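Local coordinates for tartronate semialdehyde reductase (Salmonella typhimurium, PDB 1VPD), which probably catalyses the NAD(P)H-dependent reduction of tartronate semialdehyde to D-glycerate, the last step in the conversion of galactarate to D-glycerate, at residues V173-N185 and L240-S252. Sequence-based numbering, arbitrary orientation.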
ATOM      1  N   VAL A 173       8.834  -8.330   0.898  1.00 11.37           N
ATOM      2  CA  VAL A 173       9.371  -8.909  -0.337  1.00 11.47           C
ATOM      3  C   VAL A 173       8.213  -9.249  -1.273  1.00 11.35           C
ATOM      4  O   VAL A 173       8.272  -8.986  -2.464  1.00 11.55           O
ATOM      5  CB  VAL A 173      10.245 -10.169  -0.067  1.00 11.54           C
ATOM      6  CG1 VAL A 173      10.589 -10.890  -1.362  1.00 12.56           C
ATOM      7  CG2 VAL A 173      11.493  -9.803   0.650  1.00 12.79           C
ATOM      8  N   THR A 174       7.141  -9.826  -0.725  1.00 11.73           N
ATOM      9  CA  THR A 174       5.972 -10.197  -1.503  1.00 11.45           C
ATOM     10  C   THR A 174       5.324  -8.945  -2.087  1.00 11.18           C
ATOM     11  O   THR A 174       4.912  -8.938  -3.254  1.00 11.60           O
ATOM     12  CB  THR A 174       4.992 -11.007  -0.632  1.00 11.53           C
ATOM     13  OG1 THR A 174       5.641 -12.195  -0.151  1.00 12.69           O
ATOM     14  CG2 THR A 174       3.799 -11.503  -1.443  1.00 12.39           C
ATOM     15  N   LYS A 175       5.262  -7.888  -1.287  1.00 10.81           N
ATOM     16  CA  LYS A 175       4.753  -6.598  -1.765  1.00 10.53           C
ATOM     17  C   LYS A 175       5.630  -5.987  -2.879  1.00 10.78           C
ATOM     18  O   LYS A 175       5.096  -5.344  -3.777  1.00 11.08           O
ATOM     19  CB  LYS A 175       4.562  -5.610  -0.609  1.00 10.92           C
ATOM     20  CG  LYS A 175       4.000  -4.240  -1.011  1.00 10.64           C
ATOM     21  CD  LYS A 175       2.606  -4.281  -1.655  1.00 11.05           C
ATOM     22  CE  LYS A 175       1.991  -2.884  -1.735  1.00 10.77           C
ATOM     23  NZ  LYS A 175       0.739  -2.855  -2.563  1.00 12.16           N
ATOM     24  N   LEU A 176       6.942  -6.179  -2.846  1.00 10.96           N
ATOM     25  CA  LEU A 176       7.795  -5.730  -3.968  1.00 11.36           C
ATOM     26  C   LEU A 176       7.406  -6.445  -5.257  1.00 11.16           C
ATOM     27  O   LEU A 176       7.208  -5.813  -6.294  1.00 10.91           O
ATOM     28  CB  LEU A 176       9.287  -5.891  -3.681  1.00 11.82           C
ATOM     29  CG  LEU A 176       9.834  -5.125  -2.470  1.00 12.38           C
ATOM     30  CD1 LEU A 176      11.302  -5.427  -2.277  1.00 13.28           C
ATOM     31  CD2 LEU A 176       9.586  -3.627  -2.607  1.00 12.65           C
ATOM     32  N   ALA A 177       7.264  -7.765  -5.197  1.00 11.43           N
ATOM     33  CA  ALA A 177       6.767  -8.524  -6.354  1.00 11.62           C
ATOM     34  C   ALA A 177       5.400  -8.004  -6.804  1.00 11.64           C
ATOM     35  O   ALA A 177       5.136  -7.816  -7.990  1.00 11.61           O
ATOM     36  CB  ALA A 177       6.682  -9.992  -6.001  1.00 11.64           C
ATOM     37  N   ASN A 178       4.520  -7.743  -5.840  1.00 11.36           N
ATOM     38  CA  ASN A 178       3.206  -7.180  -6.120  1.00 11.21           C
ATOM     39  C   ASN A 178       3.291  -5.868  -6.884  1.00 10.87           C
ATOM     40  O   ASN A 178       2.585  -5.666  -7.868  1.00 11.26           O
ATOM     41  CB  ASN A 178       2.460  -6.957  -4.793  1.00 10.85           C
ATOM     42  CG  ASN A 178       1.007  -6.607  -4.981  1.00 11.36           C
ATOM     43  OD1 ASN A 178       0.636  -5.429  -5.252  1.00 15.12           O
ATOM     44  ND2 ASN A 178       0.160  -7.593  -4.805  1.00  8.56           N
ATOM     45  N   GLN A 179       4.180  -4.991  -6.437  1.00 11.21           N
ATOM     46  CA  GLN A 179       4.275  -3.649  -6.991  1.00 10.77           C
ATOM     47  C   GLN A 179       4.953  -3.634  -8.343  1.00 11.07           C
ATOM     48  O   GLN A 179       4.678  -2.765  -9.149  1.00 11.66           O
ATOM     49  CB  GLN A 179       5.007  -2.727  -6.015  1.00 10.83           C
ATOM     50  CG  GLN A 179       4.190  -2.416  -4.733  1.00 10.53           C
ATOM     51  CD  GLN A 179       2.794  -1.914  -5.019  1.00 11.23           C
ATOM     52  OE1 GLN A 179       1.886  -2.699  -5.294  1.00 11.55           O
ATOM     53  NE2 GLN A 179       2.627  -0.595  -4.984  1.00 11.97           N
ATOM     54  N   VAL A 180       5.836  -4.600  -8.588  1.00 10.41           N
ATOM     55  CA  VAL A 180       6.366  -4.835  -9.924  1.00 10.69           C
ATOM     56  C   VAL A 180       5.205  -5.165 -10.854  1.00 10.23           C
ATOM     57  O   VAL A 180       5.071  -4.553 -11.930  1.00 10.18           O
ATOM     58  CB  VAL A 180       7.421  -5.985  -9.917  1.00 10.37           C
ATOM     59  CG1 VAL A 180       7.709  -6.501 -11.340  1.00 11.39           C
ATOM     60  CG2 VAL A 180       8.701  -5.517  -9.231  1.00 12.01           C
ATOM     61  N   ILE A 181       4.368  -6.109 -10.459  1.00 10.38           N
ATOM     62  CA  ILE A 181       3.248  -6.498 -11.316  1.00 10.36           C
ATOM     63  C   ILE A 181       2.282  -5.329 -11.540  1.00 10.34           C
ATOM     64  O   ILE A 181       1.844  -5.089 -12.658  1.00 11.05           O
ATOM     65  CB  ILE A 181       2.515  -7.734 -10.765  1.00 10.83           C
ATOM     66  CG1 ILE A 181       3.375  -8.973 -11.026  1.00 11.01           C
ATOM     67  CG2 ILE A 181       1.157  -7.892 -11.443  1.00 11.18           C
ATOM     68  CD1 ILE A 181       2.982 -10.166 -10.144  1.00 12.16           C
ATOM     69  N   VAL A 182       1.933  -4.606 -10.490  1.00 10.52           N
ATOM     70  CA  VAL A 182       0.969  -3.532 -10.651  1.00 10.44           C
ATOM     71  C   VAL A 182       1.498  -2.462 -11.610  1.00 11.04           C
ATOM     72  O   VAL A 182       0.777  -2.017 -12.511  1.00 11.12           O
ATOM     73  CB  VAL A 182       0.554  -2.937  -9.300  1.00 10.67           C
ATOM     74  CG1 VAL A 182      -0.343  -1.721  -9.499  1.00 10.60           C
ATOM     75  CG2 VAL A 182      -0.186  -3.990  -8.454  1.00 11.28           C
ATOM     76  N   ALA A 183       2.747  -2.036 -11.422  1.00 11.25           N
ATOM     77  CA  ALA A 183       3.326  -1.019 -12.291  1.00 11.39           C
ATOM     78  C   ALA A 183       3.331  -1.488 -13.732  1.00 11.00           C
ATOM     79  O   ALA A 183       2.941  -0.739 -14.614  1.00 10.79           O
ATOM     80  CB  ALA A 183       4.716  -0.641 -11.870  1.00 12.03           C
ATOM     81  N   LEU A 184       3.784  -2.722 -13.965  1.00 10.47           N
ATOM     82  CA  LEU A 184       3.899  -3.231 -15.329  1.00 10.66           C
ATOM     83  C   LEU A 184       2.530  -3.469 -15.969  1.00 10.50           C
ATOM     84  O   LEU A 184       2.368  -3.214 -17.144  1.00 10.38           O
ATOM     85  CB  LEU A 184       4.759  -4.496 -15.360  0.64 10.97           C
ATOM     86  CG  LEU A 184       6.226  -4.237 -14.977  0.64 11.57           C
ATOM     87  CD1 LEU A 184       7.008  -5.527 -14.891  0.64 13.00           C
ATOM     88  CD2 LEU A 184       6.887  -3.304 -15.990  0.64 13.66           C
ATOM     89  N   ASN A 185       1.543  -3.930 -15.206  1.00 10.50           N
ATOM     90  CA  ASN A 185       0.204  -4.158 -15.741  1.00 10.39           C
ATOM     91  C   ASN A 185      -0.413  -2.823 -16.155  1.00 10.85           C
ATOM     92  O   ASN A 185      -1.099  -2.758 -17.171  1.00 11.42           O
ATOM     93  CB  ASN A 185      -0.715  -4.853 -14.742  1.00 10.33           C
ATOM     94  CG  ASN A 185      -0.428  -6.357 -14.588  1.00 10.67           C
ATOM     95  OD1 ASN A 185       0.583  -6.887 -15.107  1.00 11.37           O
ATOM     96  ND2 ASN A 185      -1.352  -7.067 -13.883  1.00 11.17           N
ATOM     97  N   LEU A 240       4.654   7.515  -4.508  1.00 12.41           N
ATOM     98  CA  LEU A 240       4.717   6.318  -3.676  1.00 12.87           C
ATOM     99  C   LEU A 240       5.111   5.074  -4.474  1.00 12.14           C
ATOM    100  O   LEU A 240       5.886   4.257  -3.988  1.00 10.90           O
ATOM    101  CB  LEU A 240       3.405   6.074  -2.933  1.00 13.32           C
ATOM    102  CG  LEU A 240       3.070   7.155  -1.911  1.00 15.66           C
ATOM    103  CD1 LEU A 240       1.653   6.909  -1.379  1.00 18.12           C
ATOM    104  CD2 LEU A 240       4.083   7.167  -0.787  1.00 17.32           C
ATOM    105  N   HIS A 241       4.616   4.950  -5.701  1.00 11.39           N
ATOM    106  CA  HIS A 241       4.987   3.810  -6.521  1.00 11.31           C
ATOM    107  C   HIS A 241       6.470   3.880  -6.898  1.00 11.43           C
ATOM    108  O   HIS A 241       7.122   2.841  -6.954  1.00 11.02           O
ATOM    109  CB  HIS A 241       4.080   3.640  -7.747  1.00 10.20           C
ATOM    110  CG  HIS A 241       3.872   2.205  -8.120  1.00 10.39           C
ATOM    111  ND1 HIS A 241       2.713   1.748  -8.704  1.00 11.25           N
ATOM    112  CD2 HIS A 241       4.686   1.124  -7.996  1.00 11.43           C
ATOM    113  CE1 HIS A 241       2.816   0.441  -8.913  1.00 12.41           C
ATOM    114  NE2 HIS A 241       4.006   0.038  -8.497  1.00 10.40           N
ATOM    115  N   ILE A 242       7.010   5.087  -7.084  1.00 11.52           N
ATOM    116  CA  ILE A 242       8.438   5.273  -7.304  1.00 11.43           C
ATOM    117  C   ILE A 242       9.243   4.691  -6.140  1.00 11.94           C
ATOM    118  O   ILE A 242      10.227   3.983  -6.352  1.00 11.95           O
ATOM    119  CB  ILE A 242       8.798   6.778  -7.540  1.00 11.14           C
ATOM    120  CG1 ILE A 242       8.355   7.196  -8.948  1.00 10.91           C
ATOM    121  CG2 ILE A 242      10.295   7.011  -7.350  1.00 11.78           C
ATOM    122  CD1 ILE A 242       8.418   8.695  -9.241  1.00 11.85           C
ATOM    123  N   LYS A 243       8.827   4.991  -4.917  1.00 12.16           N
ATOM    124  CA  LYS A 243       9.488   4.453  -3.718  1.00 12.32           C
ATOM    125  C   LYS A 243       9.447   2.924  -3.704  1.00 11.84           C
ATOM    126  O   LYS A 243      10.468   2.281  -3.416  1.00 11.87           O
ATOM    127  CB  LYS A 243       8.870   5.069  -2.459  1.00 12.91           C
ATOM    128  CG  LYS A 243       9.232   4.425  -1.127  1.00 13.21           C
ATOM    129  CD  LYS A 243       8.289   3.307  -0.716  1.00 13.21           C
ATOM    130  CE  LYS A 243       6.827   3.749  -0.576  1.00 13.24           C
ATOM    131  NZ  LYS A 243       5.927   2.646  -0.058  1.00 11.08           N
ATOM    132  N   ASP A 244       8.296   2.350  -4.055  1.00 11.21           N
ATOM    133  CA  ASP A 244       8.182   0.889  -4.108  1.00 11.04           C
ATOM    134  C   ASP A 244       9.098   0.307  -5.191  1.00 11.13           C
ATOM    135  O   ASP A 244       9.749  -0.705  -4.957  1.00 11.41           O
ATOM    136  CB  ASP A 244       6.754   0.426  -4.368  1.00 10.85           C
ATOM    137  CG  ASP A 244       5.835   0.628  -3.184  1.00 11.55           C
ATOM    138  OD1 ASP A 244       6.312   0.713  -2.015  1.00 12.62           O
ATOM    139  OD2 ASP A 244       4.606   0.731  -3.372  1.00 11.36           O
ATOM    140  N   LEU A 245       9.136   0.907  -6.378  1.00 10.84           N
ATOM    141  CA  LEU A 245      10.028   0.392  -7.414  1.00 11.27           C
ATOM    142  C   LEU A 245      11.503   0.563  -7.047  1.00 10.80           C
ATOM    143  O   LEU A 245      12.318  -0.303  -7.385  1.00 10.49           O
ATOM    144  CB  LEU A 245       9.744   0.979  -8.803  1.00 10.82           C
ATOM    145  CG  LEU A 245       8.347   0.744  -9.379  1.00 10.56           C
ATOM    146  CD1 LEU A 245       8.385   1.075 -10.874  1.00 11.43           C
ATOM    147  CD2 LEU A 245       7.828  -0.688  -9.141  1.00 10.18           C
ATOM    148  N   ALA A 246      11.854   1.666  -6.386  1.00 10.85           N
ATOM    149  CA  ALA A 246      13.210   1.840  -5.876  1.00 11.23           C
ATOM    150  C   ALA A 246      13.577   0.701  -4.936  1.00 11.49           C
ATOM    151  O   ALA A 246      14.664   0.139  -5.034  1.00 11.51           O
ATOM    152  CB  ALA A 246      13.363   3.173  -5.178  1.00 11.97           C
ATOM    153  N   ASN A 247      12.663   0.348  -4.035  1.00 11.15           N
ATOM    154  CA  ASN A 247      12.893  -0.775  -3.139  1.00 11.22           C
ATOM    155  C   ASN A 247      13.020  -2.104  -3.893  1.00 11.17           C
ATOM    156  O   ASN A 247      13.895  -2.918  -3.571  1.00 11.78           O
ATOM    157  CB  ASN A 247      11.794  -0.847  -2.077  1.00 11.21           C
ATOM    158  CG  ASN A 247      11.880   0.296  -1.070  1.00 11.65           C
ATOM    159  OD1 ASN A 247      12.948   0.942  -0.907  1.00 12.64           O
ATOM    160  ND2 ASN A 247      10.780   0.538  -0.353  1.00 12.67           N
ATOM    161  N   ALA A 248      12.184  -2.299  -4.918  1.00 11.47           N
ATOM    162  CA  ALA A 248      12.242  -3.529  -5.710  1.00 10.56           C
ATOM    163  C   ALA A 248      13.577  -3.655  -6.428  1.00 10.46           C
ATOM    164  O   ALA A 248      14.208  -4.717  -6.432  1.00 10.03           O
ATOM    165  CB  ALA A 248      11.092  -3.601  -6.681  1.00 10.63           C
ATOM    166  N   LEU A 249      14.025  -2.556  -7.018  1.00 10.06           N
ATOM    167  CA  LEU A 249      15.299  -2.539  -7.732  1.00 10.34           C
ATOM    168  C   LEU A 249      16.465  -2.743  -6.779  1.00 11.01           C
ATOM    169  O   LEU A 249      17.391  -3.494  -7.089  1.00 11.70           O
ATOM    170  CB  LEU A 249      15.442  -1.229  -8.511  1.00 11.10           C
ATOM    171  CG  LEU A 249      14.556  -1.183  -9.759  1.00 11.17           C
ATOM    172  CD1 LEU A 249      14.308   0.259 -10.171  1.00 11.09           C
ATOM    173  CD2 LEU A 249      15.144  -1.936 -10.915  1.00 11.85           C
ATOM    174  N   ASP A 250      16.412  -2.116  -5.606  1.00 11.12           N
ATOM    175  CA  ASP A 250      17.450  -2.298  -4.593  1.00 11.62           C
ATOM    176  C   ASP A 250      17.527  -3.770  -4.175  1.00 11.82           C
ATOM    177  O   ASP A 250      18.615  -4.341  -4.087  1.00 11.83           O
ATOM    178  CB  ASP A 250      17.179  -1.461  -3.351  1.00 12.42           C
ATOM    179  CG  ASP A 250      17.490   0.023  -3.532  1.00 13.76           C
ATOM    180  OD1 ASP A 250      18.127   0.436  -4.541  1.00 13.18           O
ATOM    181  OD2 ASP A 250      17.133   0.841  -2.654  1.00 14.39           O
ATOM    182  N   THR A 251      16.371  -4.381  -3.942  1.00 11.01           N
ATOM    183  CA  THR A 251      16.359  -5.794  -3.550  1.00 12.07           C
ATOM    184  C   THR A 251      16.909  -6.672  -4.667  1.00 12.42           C
ATOM    185  O   THR A 251      17.727  -7.558  -4.422  1.00 13.71           O
ATOM    186  CB  THR A 251      14.969  -6.196  -3.136  1.00 12.05           C
ATOM    187  OG1 THR A 251      14.634  -5.522  -1.917  1.00 12.16           O
ATOM    188  CG2 THR A 251      14.925  -7.674  -2.803  1.00 12.34           C
ATOM    189  N   SER A 252      16.486  -6.407  -5.895  1.00 12.26           N
ATOM    190  CA  SER A 252      16.975  -7.153  -7.060  1.00 11.97           C
ATOM    191  C   SER A 252      18.493  -7.045  -7.200  1.00 11.42           C
ATOM    192  O   SER A 252      19.180  -8.035  -7.461  1.00 12.05           O
ATOM    193  CB  SER A 252      16.278  -6.672  -8.324  1.00 11.95           C
ATOM    194  OG  SER A 252      16.575  -7.487  -9.436  1.00 11.79           O
TER
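Leu176 of helix 170-198 and Ala248 of helix 238-255 mark the closest backbone approach of two crossing helices in the all-helical C-terminal domain of this 3-hydroxyisobutyrate dehydrogenase relative, and the crossing illustrates how one helix pair can pack apolar side chains on one side while polar groups on the adjoining side face a probable active site. The short axes pass 9.2 Å apart at -119°. Leu176 enters as a knob into the hole formed by Asp244, Asn247, Ala248 and Thr251: with CG beside its backbone N (chi1 -60°), its CD2 lies 3.6 Å from Asn247 CB, while CD1 reaches towards Thr251 OG1. Ala248 CB, small enough to allow the close approach, also receives Val180 CG2 at 4.0 Å, and Leu245 CD2 packs against Ala183 CB.

Beside this apolar packing lies a polar network. His241 NE2 donates to Gln179 O at 3.0 Å, with the acceptor almost in the imidazole plane. Ala183 N, which makes the regular helix bond to the same oxygen, comes from the opposite face of the carbonyl plane, so a buried carbonyl holds two donors. The Gln179 chain bends at chi2 and brings its amide over one face of the His241 ring, the two planes only 12° apart and NE2 offset toward the rim. Phe236 and His282 also meet this ring.

That amide joins the helices to the predicted catalytic site. Gln179 OE1 accepts a weak bond from Lys175, the predicted active-site residue, and is hydrogen-bonded to a bound tartrate, probably from the crystallisation liquor, to which Lys175 NZ also hydrogen-bonds; its position is consistent with a substrate pocket. Lys243, predicted to bind NAD, forms a salt bridge through NZ to Asp244 OD1, 2.8 Å away and above the carboxylate plane. The other carboxylate oxygen, Asp244 OD2, accepts from Gln179 NE2 at 2.9 Å on its anti side, but tilted out of the carboxylate plane.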